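Trichothecene 15-O-acetyltransferase TRI3 (Fusarium sporotrichioides, PDB 3FOT) transfers an acetyl group to the 15-hydroxyl of trichothecene intermediates during biosynthesis of mycotoxins such as T-2 toxin. Local coordinates at residues A49-Y54 and Q471-L476; H89-C94 and F353-Q358; C94-S97 and P103-I106. All blocks are in the same frame, centred on the assembly; numbering follows the deposited sequence.

Interaction 1: residues A49-Y54 and Q471-L476; sequences ALYDLY and QSLPYL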
ATOM      1  N   ALA A  49     -15.199  -1.938   2.046  1.00 11.68           N
ATOM      2  CA  ALA A  49     -13.775  -2.113   2.364  1.00 11.84           C
ATOM      3  C   ALA A  49     -12.974  -2.700   1.207  1.00 11.63           C
ATOM      4  O   ALA A  49     -11.980  -3.400   1.436  1.00 12.67           O
ATOM      5  CB  ALA A  49     -13.615  -3.000   3.619  1.00 12.51           C
ATOM      6  N   LEU A  50     -13.389  -2.400  -0.028  1.00 10.80           N
ATOM      7  CA  LEU A  50     -12.855  -3.090  -1.194  1.00 11.21           C
ATOM      8  C   LEU A  50     -11.381  -2.808  -1.440  1.00 10.56           C
ATOM      9  O   LEU A  50     -10.725  -3.645  -2.027  1.00 11.41           O
ATOM     10  CB  LEU A  50     -13.668  -2.816  -2.468  1.00 11.00           C
ATOM     11  CG  LEU A  50     -15.117  -3.342  -2.507  1.00 12.43           C
ATOM     12  CD1 LEU A  50     -15.603  -3.325  -3.951  1.00 15.02           C
ATOM     13  CD2 LEU A  50     -15.218  -4.727  -1.882  1.00 13.86           C
ATOM     14  N   TYR A  51     -10.877  -1.650  -1.014  1.00 10.19           N
ATOM     15  CA  TYR A  51      -9.433  -1.338  -1.166  1.00 10.97           C
ATOM     16  C   TYR A  51      -8.669  -1.174   0.165  1.00 10.14           C
ATOM     17  O   TYR A  51      -7.607  -0.552   0.178  1.00  9.89           O
ATOM     18  CB  TYR A  51      -9.213  -0.041  -1.964  1.00 12.09           C
ATOM     19  CG  TYR A  51      -9.670  -0.063  -3.406  1.00 13.46           C
ATOM     20  CD1 TYR A  51      -8.790  -0.411  -4.422  1.00 16.84           C
ATOM     21  CD2 TYR A  51     -10.971   0.290  -3.750  1.00 14.02           C
ATOM     22  CE1 TYR A  51      -9.196  -0.409  -5.762  1.00 16.16           C
ATOM     23  CE2 TYR A  51     -11.390   0.301  -5.074  1.00 15.52           C
ATOM     24  CZ  TYR A  51     -10.498  -0.058  -6.075  1.00 16.78           C
ATOM     25  OH  TYR A  51     -10.898  -0.078  -7.404  1.00 17.58           O
ATOM     26  N   ASP A  52      -9.200  -1.714   1.257  1.00  9.84           N
ATOM     27  CA  ASP A  52      -8.623  -1.484   2.591  1.00  9.57           C
ATOM     28  C   ASP A  52      -7.170  -1.986   2.631  1.00  9.66           C
ATOM     29  O   ASP A  52      -6.837  -3.003   1.998  1.00 10.02           O
ATOM     30  CB  ASP A  52      -9.435  -2.204   3.676  1.00  9.78           C
ATOM     31  CG  ASP A  52     -10.636  -1.397   4.179  1.00  8.45           C
ATOM     32  OD1 ASP A  52     -11.114  -0.463   3.484  1.00 10.55           O
ATOM     33  OD2 ASP A  52     -11.122  -1.700   5.296  1.00  9.38           O
ATOM     34  N   LEU A  53      -6.339  -1.270   3.380  1.00  9.36           N
ATOM     35  CA  LEU A  53      -4.927  -1.614   3.579  1.00  9.56           C
ATOM     36  C   LEU A  53      -4.780  -2.383   4.869  1.00  8.96           C
ATOM     37  O   LEU A  53      -5.395  -2.023   5.875  1.00  9.66           O
ATOM     38  CB  LEU A  53      -4.085  -0.338   3.731  1.00  9.79           C
ATOM     39  CG  LEU A  53      -4.182   0.764   2.689  1.00 12.10           C
ATOM     40  CD1 LEU A  53      -3.476   2.009   3.201  1.00 14.50           C
ATOM     41  CD2 LEU A  53      -3.539   0.228   1.446  1.00 16.70           C
ATOM     42  N   TYR A  54      -3.985  -3.449   4.850  1.00  9.04           N
ATOM     43  CA  TYR A  54      -3.597  -4.109   6.092  1.00  9.17           C
ATOM     44  C   TYR A  54      -2.091  -4.293   6.079  1.00  9.14           C
ATOM     45  O   TYR A  54      -1.508  -4.650   5.044  1.00 10.66           O
ATOM     46  CB  TYR A  54      -4.213  -5.489   6.205  1.00  9.56           C
ATOM     47  CG  TYR A  54      -5.709  -5.545   6.352  1.00 10.37           C
ATOM     48  CD1 TYR A  54      -6.277  -5.771   7.605  1.00 11.22           C
ATOM     49  CD2 TYR A  54      -6.551  -5.418   5.242  1.00 12.01           C
ATOM     50  CE1 TYR A  54      -7.645  -5.880   7.766  1.00 10.32           C
ATOM     51  CE2 TYR A  54      -7.945  -5.524   5.391  1.00 12.98           C
ATOM     52  CZ  TYR A  54      -8.473  -5.751   6.661  1.00 10.98           C
ATOM     53  OH  TYR A  54      -9.813  -5.899   6.891  1.00 12.87           O
ATOM     54  N   GLN A 471      -8.470  -7.005  -2.516  1.00 14.21           N
ATOM     55  CA  GLN A 471      -8.683  -7.068  -3.963  1.00 15.04           C
ATOM     56  C   GLN A 471     -10.102  -7.555  -4.258  1.00 16.14           C
ATOM     57  O   GLN A 471     -10.464  -8.687  -3.903  1.00 15.62           O
ATOM     58  CB  GLN A 471      -7.658  -7.989  -4.629  1.00 15.35           C
ATOM     59  CG  GLN A 471      -7.946  -8.321  -6.114  1.00 16.30           C
ATOM     60  CD  GLN A 471      -7.809  -7.118  -7.044  1.00 17.73           C
ATOM     61  OE1 GLN A 471      -8.485  -6.107  -6.876  1.00 19.17           O
ATOM     62  NE2 GLN A 471      -6.946  -7.244  -8.054  1.00 16.31           N
ATOM     63  N   SER A 472     -10.882  -6.677  -4.889  1.00 15.98           N
ATOM     64  CA  SER A 472     -12.245  -6.976  -5.302  1.00 16.85           C
ATOM     65  C   SER A 472     -12.390  -7.062  -6.831  1.00 16.00           C
ATOM     66  O   SER A 472     -13.486  -7.321  -7.330  1.00 15.65           O
ATOM     67  CB  SER A 472     -13.173  -5.871  -4.793  1.00 17.86           C
ATOM     68  OG  SER A 472     -12.853  -4.630  -5.448  1.00 21.96           O
ATOM     69  N   LEU A 473     -11.311  -6.784  -7.556  1.00 14.15           N
ATOM     70  CA  LEU A 473     -11.324  -6.854  -9.025  1.00 14.45           C
ATOM     71  C   LEU A 473     -10.668  -8.164  -9.462  1.00 14.17           C
ATOM     72  O   LEU A 473      -9.952  -8.794  -8.664  1.00 14.09           O
ATOM     73  CB  LEU A 473     -10.652  -5.615  -9.645  1.00 14.53           C
ATOM     74  CG  LEU A 473     -11.531  -4.344  -9.660  1.00 16.05           C
ATOM     75  CD1 LEU A 473     -10.741  -3.102 -10.045  1.00 17.61           C
ATOM     76  CD2 LEU A 473     -12.785  -4.490 -10.566  1.00 16.13           C
ATOM     77  N   PRO A 474     -10.946  -8.615 -10.697  1.00 13.73           N
ATOM     78  CA  PRO A 474     -10.545  -9.952 -11.094  1.00 14.21           C
ATOM     79  C   PRO A 474      -9.140 -10.086 -11.692  1.00 13.70           C
ATOM     80  O   PRO A 474      -8.903 -11.012 -12.444  1.00 15.18           O
ATOM     81  CB  PRO A 474     -11.604 -10.319 -12.137  1.00 14.21           C
ATOM     82  CG  PRO A 474     -11.877  -9.015 -12.811  1.00 14.67           C
ATOM     83  CD  PRO A 474     -11.776  -7.962 -11.730  1.00 14.37           C
ATOM     84  N   TYR A 475      -8.216  -9.179 -11.370  1.00 14.05           N
ATOM     85  CA  TYR A 475      -6.824  -9.372 -11.820  1.00 13.72           C
ATOM     86  C   TYR A 475      -5.962  -9.784 -10.635  1.00 13.97           C
ATOM     87  O   TYR A 475      -6.316  -9.535  -9.485  1.00 13.21           O
ATOM     88  CB  TYR A 475      -6.230  -8.128 -12.506  1.00 14.74           C
ATOM     89  CG  TYR A 475      -6.261  -6.874 -11.680  1.00 16.44           C
ATOM     90  CD1 TYR A 475      -5.183  -6.517 -10.860  1.00 15.42           C
ATOM     91  CD2 TYR A 475      -7.363  -6.022 -11.726  1.00 17.41           C
ATOM     92  CE1 TYR A 475      -5.207  -5.345 -10.123  1.00 16.79           C
ATOM     93  CE2 TYR A 475      -7.406  -4.872 -10.976  1.00 18.37           C
ATOM     94  CZ  TYR A 475      -6.336  -4.537 -10.170  1.00 18.90           C
ATOM     95  OH  TYR A 475      -6.387  -3.371  -9.441  1.00 20.41           O
ATOM     96  N   LEU A 476      -4.842 -10.427 -10.931  1.00 12.88           N
ATOM     97  CA  LEU A 476      -3.899 -10.806  -9.896  1.00 13.15           C
ATOM     98  C   LEU A 476      -3.092  -9.566  -9.613  1.00 13.34           C
ATOM     99  O   LEU A 476      -2.520  -8.976 -10.531  1.00 14.43           O
ATOM    100  CB  LEU A 476      -2.985 -11.936 -10.382  1.00 12.83           C
ATOM    101  CG  LEU A 476      -3.671 -13.271 -10.681  1.00 13.30           C
ATOM    102  CD1 LEU A 476      -2.640 -14.268 -11.122  1.00 14.34           C
ATOM    103  CD2 LEU A 476      -4.454 -13.818  -9.474  1.00 13.98           C
TER
HETATM  104  O   HOH W   1     -10.449  -3.909  -4.802  1.00 16.86           O

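Interaction 2: residues H89-C94 and F353-Q358; sequences HPECAC and FYAMCQ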
ATOM      1  N   HIS A  89       0.583  13.474  12.820  1.00 11.27           N
ATOM      2  CA  HIS A  89       0.016  13.081  11.521  1.00 10.99           C
ATOM      3  C   HIS A  89      -1.471  12.750  11.658  1.00 11.10           C
ATOM      4  O   HIS A  89      -1.864  11.594  11.786  1.00 10.01           O
ATOM      5  CB  HIS A  89       0.832  11.941  10.904  1.00 11.76           C
ATOM      6  CG  HIS A  89       2.270  12.307  10.726  1.00 11.90           C
ATOM      7  ND1 HIS A  89       2.663  13.343   9.906  1.00 13.22           N
ATOM      8  CD2 HIS A  89       3.395  11.842  11.312  1.00 15.24           C
ATOM      9  CE1 HIS A  89       3.974  13.478   9.969  1.00 14.35           C
ATOM     10  NE2 HIS A  89       4.442  12.578  10.814  1.00 14.54           N
ATOM     11  N   PRO A  90      -2.304  13.793  11.663  1.00 10.75           N
ATOM     12  CA  PRO A  90      -3.741  13.591  11.923  1.00 10.59           C
ATOM     13  C   PRO A  90      -4.543  12.840  10.861  1.00 10.04           C
ATOM     14  O   PRO A  90      -5.748  12.630  11.060  1.00 10.71           O
ATOM     15  CB  PRO A  90      -4.301  15.012  12.120  1.00 11.00           C
ATOM     16  CG  PRO A  90      -3.126  15.961  11.945  1.00 12.55           C
ATOM     17  CD  PRO A  90      -1.916  15.208  11.500  1.00 11.40           C
ATOM     18  N   GLU A  91      -3.903  12.399   9.778  1.00  9.76           N
ATOM     19  CA  GLU A  91      -4.554  11.530   8.826  1.00  9.74           C
ATOM     20  C   GLU A  91      -5.155  10.302   9.511  1.00  9.04           C
ATOM     21  O   GLU A  91      -6.149   9.776   9.050  1.00  8.99           O
ATOM     22  CB  GLU A  91      -3.550  11.052   7.780  1.00  9.99           C
ATOM     23  CG  GLU A  91      -3.248  12.107   6.715  1.00 11.21           C
ATOM     24  CD  GLU A  91      -2.262  13.167   7.131  1.00 13.75           C
ATOM     25  OE1 GLU A  91      -1.619  13.077   8.213  1.00 11.50           O
ATOM     26  OE2 GLU A  91      -2.110  14.097   6.329  1.00 14.57           O
ATOM     27  N   CYS A  92      -4.538   9.867  10.614  1.00  9.08           N
ATOM     28  CA  CYS A  92      -4.991   8.678  11.355  1.00  9.06           C
ATOM     29  C   CYS A  92      -6.383   8.825  12.009  1.00  9.71           C
ATOM     30  O   CYS A  92      -6.956   7.825  12.477  1.00  9.96           O
ATOM     31  CB  CYS A  92      -3.944   8.283  12.405  1.00  8.67           C
ATOM     32  SG  CYS A  92      -3.787   9.512  13.730  1.00  9.76           S
ATOM     33  N   ALA A  93      -6.931  10.054  12.037  1.00  8.26           N
ATOM     34  CA  ALA A  93      -8.308  10.243  12.510  1.00  9.72           C
ATOM     35  C   ALA A  93      -9.235  11.004  11.563  1.00  9.66           C
ATOM     36  O   ALA A  93     -10.311  11.473  11.986  1.00  9.67           O
ATOM     37  CB  ALA A  93      -8.303  10.920  13.892  1.00  9.16           C
ATOM     38  N   CYS A  94      -8.837  11.131  10.298  1.00  9.41           N
ATOM     39  CA  CYS A  94      -9.745  11.690   9.302  1.00 10.47           C
ATOM     40  C   CYS A  94     -10.907  10.709   9.096  1.00 10.68           C
ATOM     41  O   CYS A  94     -10.772   9.502   9.362  1.00 11.69           O
ATOM     42  CB  CYS A  94      -9.023  11.977   7.976  1.00  9.97           C
ATOM     43  SG  CYS A  94      -7.801  13.298   8.063  1.00 10.91           S
ATOM     44  N   PHE A 353       5.041  13.363   3.758  1.00 13.60           N
ATOM     45  CA  PHE A 353       3.708  13.418   3.156  1.00 12.45           C
ATOM     46  C   PHE A 353       3.024  12.081   3.373  1.00 11.91           C
ATOM     47  O   PHE A 353       3.509  11.054   2.894  1.00 11.87           O
ATOM     48  CB  PHE A 353       3.774  13.715   1.645  1.00 12.31           C
ATOM     49  CG  PHE A 353       2.457  14.201   1.067  1.00 11.45           C
ATOM     50  CD1 PHE A 353       2.145  15.569   1.061  1.00 12.46           C
ATOM     51  CD2 PHE A 353       1.520  13.302   0.567  1.00 10.22           C
ATOM     52  CE1 PHE A 353       0.934  16.021   0.539  1.00 13.13           C
ATOM     53  CE2 PHE A 353       0.303  13.756   0.020  1.00  9.12           C
ATOM     54  CZ  PHE A 353       0.008  15.113   0.031  1.00 11.96           C
ATOM     55  N   TYR A 354       1.921  12.098   4.114  1.00 10.98           N
ATOM     56  CA  TYR A 354       1.266  10.857   4.559  1.00 10.65           C
ATOM     57  C   TYR A 354      -0.008  10.516   3.804  1.00 10.50           C
ATOM     58  O   TYR A 354      -0.402   9.349   3.747  1.00 10.59           O
ATOM     59  CB  TYR A 354       0.966  10.933   6.073  1.00 11.02           C
ATOM     60  CG  TYR A 354       2.203  10.729   6.917  1.00 10.49           C
ATOM     61  CD1 TYR A 354       3.235  11.674   6.914  1.00 10.77           C
ATOM     62  CD2 TYR A 354       2.356   9.583   7.692  1.00 10.17           C
ATOM     63  CE1 TYR A 354       4.376  11.486   7.655  1.00 11.62           C
ATOM     64  CE2 TYR A 354       3.500   9.389   8.476  1.00  9.66           C
ATOM     65  CZ  TYR A 354       4.508  10.347   8.447  1.00 10.42           C
ATOM     66  OH  TYR A 354       5.648  10.176   9.192  1.00 10.91           O
ATOM     67  N   ALA A 355      -0.672  11.524   3.238  1.00 10.47           N
ATOM     68  CA  ALA A 355      -1.862  11.263   2.412  1.00 10.18           C
ATOM     69  C   ALA A 355      -1.433  10.597   1.090  1.00 10.18           C
ATOM     70  O   ALA A 355      -0.233  10.518   0.797  1.00  9.80           O
ATOM     71  CB  ALA A 355      -2.636  12.573   2.148  1.00 10.00           C
ATOM     72  N   MET A 356      -2.405  10.109   0.320  1.00 10.21           N
ATOM     73  CA  MET A 356      -2.148   9.509  -0.991  1.00 10.75           C
ATOM     74  C   MET A 356      -1.317  10.461  -1.828  1.00 10.94           C
ATOM     75  O   MET A 356      -1.653  11.631  -1.943  1.00 11.33           O
ATOM     76  CB  MET A 356      -3.472   9.271  -1.717  1.00 10.18           C
ATOM     77  CG  MET A 356      -3.354   8.612  -3.045  1.00 12.07           C
ATOM     78  SD  MET A 356      -3.514   6.824  -2.918  1.00 15.75           S
ATOM     79  CE  MET A 356      -5.192   6.641  -2.305  1.00 10.69           C
ATOM     80  N   CYS A 357      -0.260   9.947  -2.444  1.00 12.15           N
ATOM     81  CA  CYS A 357       0.509  10.747  -3.388  1.00 12.14           C
ATOM     82  C   CYS A 357       0.991   9.796  -4.471  1.00 12.07           C
ATOM     83  O   CYS A 357       2.111   9.293  -4.424  1.00 12.75           O
ATOM     84  CB  CYS A 357       1.670  11.492  -2.716  1.00 12.82           C
ATOM     85  SG  CYS A 357       2.476  12.595  -3.950  1.00 14.41           S
ATOM     86  N   GLN A 358       0.091   9.520  -5.407  1.00 11.71           N
ATOM     87  CA  GLN A 358       0.318   8.509  -6.435  1.00 12.05           C
ATOM     88  C   GLN A 358       0.096   9.081  -7.810  1.00 12.22           C
ATOM     89  O   GLN A 358      -0.706   9.997  -7.996  1.00 13.40           O
ATOM     90  CB  GLN A 358      -0.625   7.319  -6.254  1.00 12.55           C
ATOM     91  CG  GLN A 358      -0.391   6.582  -4.918  1.00 13.62           C
ATOM     92  CD  GLN A 358       0.835   5.705  -4.987  1.00 14.50           C
ATOM     93  OE1 GLN A 358       0.930   4.847  -5.876  1.00 16.90           O
ATOM     94  NE2 GLN A 358       1.787   5.903  -4.055  1.00 14.10           N
TER

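Interaction 3: residues C94-S97 and P103-I106; sequences CTVS and PAII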
ATOM      1  N   CYS A  94      -8.837  11.131  10.298  1.00  9.41           N
ATOM      2  CA  CYS A  94      -9.745  11.690   9.302  1.00 10.47           C
ATOM      3  C   CYS A  94     -10.907  10.709   9.096  1.00 10.68           C
ATOM      4  O   CYS A  94     -10.772   9.502   9.362  1.00 11.69           O
ATOM      5  CB  CYS A  94      -9.023  11.977   7.976  1.00  9.97           C
ATOM      6  SG  CYS A  94      -7.801  13.298   8.063  1.00 10.91           S
ATOM      7  N   THR A  95     -12.046  11.239   8.648  1.00 10.34           N
ATOM      8  CA  THR A  95     -13.234  10.447   8.412  1.00 10.25           C
ATOM      9  C   THR A  95     -13.736  10.728   6.993  1.00 10.80           C
ATOM     10  O   THR A  95     -13.329  11.702   6.367  1.00 10.20           O
ATOM     11  CB  THR A  95     -14.336  10.818   9.429  1.00 10.74           C
ATOM     12  OG1 THR A  95     -14.575  12.236   9.384  1.00 10.82           O
ATOM     13  CG2 THR A  95     -13.911  10.425  10.842  1.00 10.46           C
ATOM     14  N   VAL A  96     -14.643   9.890   6.515  1.00 11.89           N
ATOM     15  CA  VAL A  96     -15.105  10.001   5.155  1.00 12.41           C
ATOM     16  C   VAL A  96     -16.604  10.209   5.120  1.00 12.58           C
ATOM     17  O   VAL A  96     -17.346   9.636   5.936  1.00 12.36           O
ATOM     18  CB  VAL A  96     -14.746   8.744   4.328  1.00 13.06           C
ATOM     19  CG1 VAL A  96     -15.423   7.491   4.862  1.00 13.68           C
ATOM     20  CG2 VAL A  96     -15.131   8.949   2.853  1.00 12.81           C
ATOM     21  N   SER A  97     -17.040  11.016   4.162  1.00 12.37           N
ATOM     22  CA  SER A  97     -18.464  11.157   3.852  1.00 12.43           C
ATOM     23  C   SER A  97     -18.640  11.324   2.359  1.00 12.31           C
ATOM     24  O   SER A  97     -17.667  11.536   1.617  1.00 11.91           O
ATOM     25  CB  SER A  97     -19.080  12.373   4.564  1.00 11.23           C
ATOM     26  OG  SER A  97     -18.490  13.598   4.187  1.00 13.13           O
ATOM     27  N   PRO A 103     -16.267  11.691  -6.139  1.00 14.49           N
ATOM     28  CA  PRO A 103     -15.221  11.853  -5.125  1.00 13.68           C
ATOM     29  C   PRO A 103     -15.727  12.006  -3.686  1.00 13.66           C
ATOM     30  O   PRO A 103     -16.654  12.784  -3.393  1.00 12.92           O
ATOM     31  CB  PRO A 103     -14.406  13.065  -5.613  1.00 13.52           C
ATOM     32  CG  PRO A 103     -15.322  13.781  -6.580  1.00 15.42           C
ATOM     33  CD  PRO A 103     -16.257  12.798  -7.129  1.00 15.02           C
ATOM     34  N   ALA A 104     -15.143  11.180  -2.822  1.00 13.00           N
ATOM     35  CA  ALA A 104     -15.378  11.225  -1.383  1.00 11.83           C
ATOM     36  C   ALA A 104     -14.976  12.562  -0.782  1.00 11.69           C
ATOM     37  O   ALA A 104     -14.174  13.309  -1.353  1.00 11.33           O
ATOM     38  CB  ALA A 104     -14.566  10.132  -0.711  1.00 11.69           C
ATOM     39  N   ILE A 105     -15.503  12.842   0.411  1.00 10.81           N
ATOM     40  CA  ILE A 105     -15.109  14.036   1.145  1.00 11.61           C
ATOM     41  C   ILE A 105     -14.326  13.602   2.381  1.00 10.21           C
ATOM     42  O   ILE A 105     -14.744  12.718   3.096  1.00 10.08           O
ATOM     43  CB  ILE A 105     -16.340  14.872   1.567  1.00 11.93           C
ATOM     44  CG1 ILE A 105     -17.151  15.293   0.333  1.00 12.55           C
ATOM     45  CG2 ILE A 105     -15.917  16.084   2.428  1.00 12.58           C
ATOM     46  CD1 ILE A 105     -18.604  15.729   0.694  1.00 13.18           C
ATOM     47  N   ILE A 106     -13.167  14.201   2.582  1.00  9.75           N
ATOM     48  CA  ILE A 106     -12.321  13.851   3.724  1.00 10.68           C
ATOM     49  C   ILE A 106     -12.434  14.943   4.776  1.00 10.67           C
ATOM     50  O   ILE A 106     -12.192  16.127   4.493  1.00 10.91           O
ATOM     51  CB  ILE A 106     -10.825  13.711   3.312  1.00  9.90           C
ATOM     52  CG1 ILE A 106     -10.664  12.505   2.371  1.00 10.20           C
ATOM     53  CG2 ILE A 106      -9.905  13.622   4.558  1.00  9.71           C
ATOM     54  CD1 ILE A 106      -9.310  12.379   1.670  1.00 11.20           C
TER
HETATM   55  O   HOH W   2     -16.105  13.663   5.401  1.00 14.54           O

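Interaction 1: residues A49-Y54 and Q471-L476
A single water joins the backbones of Leu50 and Ser472. It donates to Leu50 O and accepts from Ser472 N, both at 2.8 Å. It also sits 3.8 Å above the Tyr51 ring, over its centre. The direct contacts are van der Waals ones, methyl groups against hydroxyls. Leu50 lays CB, CG and both methyls against the Ser472 side chain, with Leu50 CD1 3.4 Å from Ser472 OG. Tyr51 OH lies 4.0 Å from Leu473 CD1. The Tyr51 side chain is about 10 Å from that of His414, which binds 15-deacetylcalonectrin. Gln471 shapes the second loop. Its OE1 takes the N-H of Leu473 from above the carbonyl plane, at 3.0 Å. Its NE2 gives a bent bond (135°) to Tyr475 O and lies over one face of the Tyr475 ring. With chi1 at 170° and a bend at chi2, the amide curls back along its own loop. Ala49 closes a Schellman motif after helix 43-46. A type I turn from Ala49 to Asp52 then leads into strand 53-61, which pairs with strand 457-469. Residues 471-476 pass from that partner in the six-stranded sheet to strand 477-483 of a separate four-stranded mixed sheet.

Interaction 2: residues H89-C94 and F353-Q358
The ring of His89 lies face to face on the ring of Tyr354. Their centroids are 3.6 Å apart and the planes are 21° from parallel. Tyr354 can be followed outward from its backbone. CB meets the carboxylate of Glu91, with Tyr354 CB 4.0 Å from Glu91 OE1. CG and CD1 come next, and both have His89 ND1 as their nearest atom. Tyr354 CD1 is 3.5 Å from His89 ND1. Along the other edge, Tyr354 CE2 faces His89 CD2. Tyr354 CZ lies 3.3 Å from His89 NE2. At the tip, Tyr354 OH is 3.1 Å from His89 NE2, and it is hydrogen-bonded to Asp200 of helix 191-205. That bond holds the far end of the tyrosine; the stack on His89 limits rotation of the ring.

Glu91 reaches the CB end of Tyr354. Its chain bends at chi2 (80°) and brings the carboxylate to the start of the tyrosine, its plane 25° from the ring plane. OE2 accepts from the backbone N of Ser230, while the Ser230 hydroxyl bonds to Tyr354 N. Ser230 therefore ties both sides together.

All four touching residues are buried. A face-to-face aromatic stack, backed by a buried carboxylate, joins the end of helix 71-88 and the 3-10 turn that follows it to the loop before strand 358-365. This is interior packing in a BAHD-type acyltransferase, away from the substrate-binding histidine.

Interaction 3: residues C94-S97 and P103-I106
Ser97 and Ile105 stand side by side on one face of the sheet, and Val96 and Ile106 point to the other. Ser97 OG lies 3.6 Å from Ile105 CB. Its chi1 of 61° sets the hydroxyl between the backbone N and the carbonyl carbon, over the neighbouring strand. From there OG reaches water 2 at 2.7 Å. That water also donates to Ile105 O, so one water links the serine side chain to the opposite backbone.

Ser97 and Ile105 are the hydrogen-bonded pair of an antiparallel hairpin formed by strands 95-97 and 105-109. Ser97 N donates to Ile105 O at 3.1 Å. Ile105 N donates back to Ser97 O at 2.8 Å. Both bonds are close to straight, with angles of 163° at the hydrogens. Val96 and Ile106 form the next, non-hydrogen-bonded pair. Here the backbones meet through CA-H...O contacts, with Val96 CA 3.4 Å from Ile105 O and Ile106 CA reaching Thr95 O. In the four-stranded antiparallel sheet, strand 95-97 is at one edge, and strand 28-32 pairs with the other side of strand 105-109.

Val96 and Ile106 each touch a residue diagonally across from them, beyond their own pair. The Val96 branch that lies opposite the backbone N, CG2, faces the methyl of Ala104, with Val96 CG2 and Ala104 CB 3.8 Å apart. Ile106 instead offers CG2 to Cys94, Ile106 CG2 lying 3.9 Å from Cys94 CB. Phe188 and Tyr108 also pack on Cys94, and Pro153 and Leu187 pack on Val96.

How the interactions relate
Interaction 2 is the buried contact of the three. Interaction 1 lies at the surface, though its centre is about 11 Å from the centre of the chain, and interaction 3 is partly buried. Interactions 2 and 3 share Cys94, where the turn after helix 71-88 runs into the edge strand 95-97. Interaction 1 sits where strand 53-61 begins and where the chain crosses from strand 457-469 to strand 477-483; interaction 3 belongs to a different, antiparallel sheet. The segments of interaction 1 enclose both other contacts along the chain. Stacked rings and a buried carboxylate serve the interior loops. Direct backbone bonds hold the local hairpin. Interaction 1 relies on a water between two loops far apart in sequence.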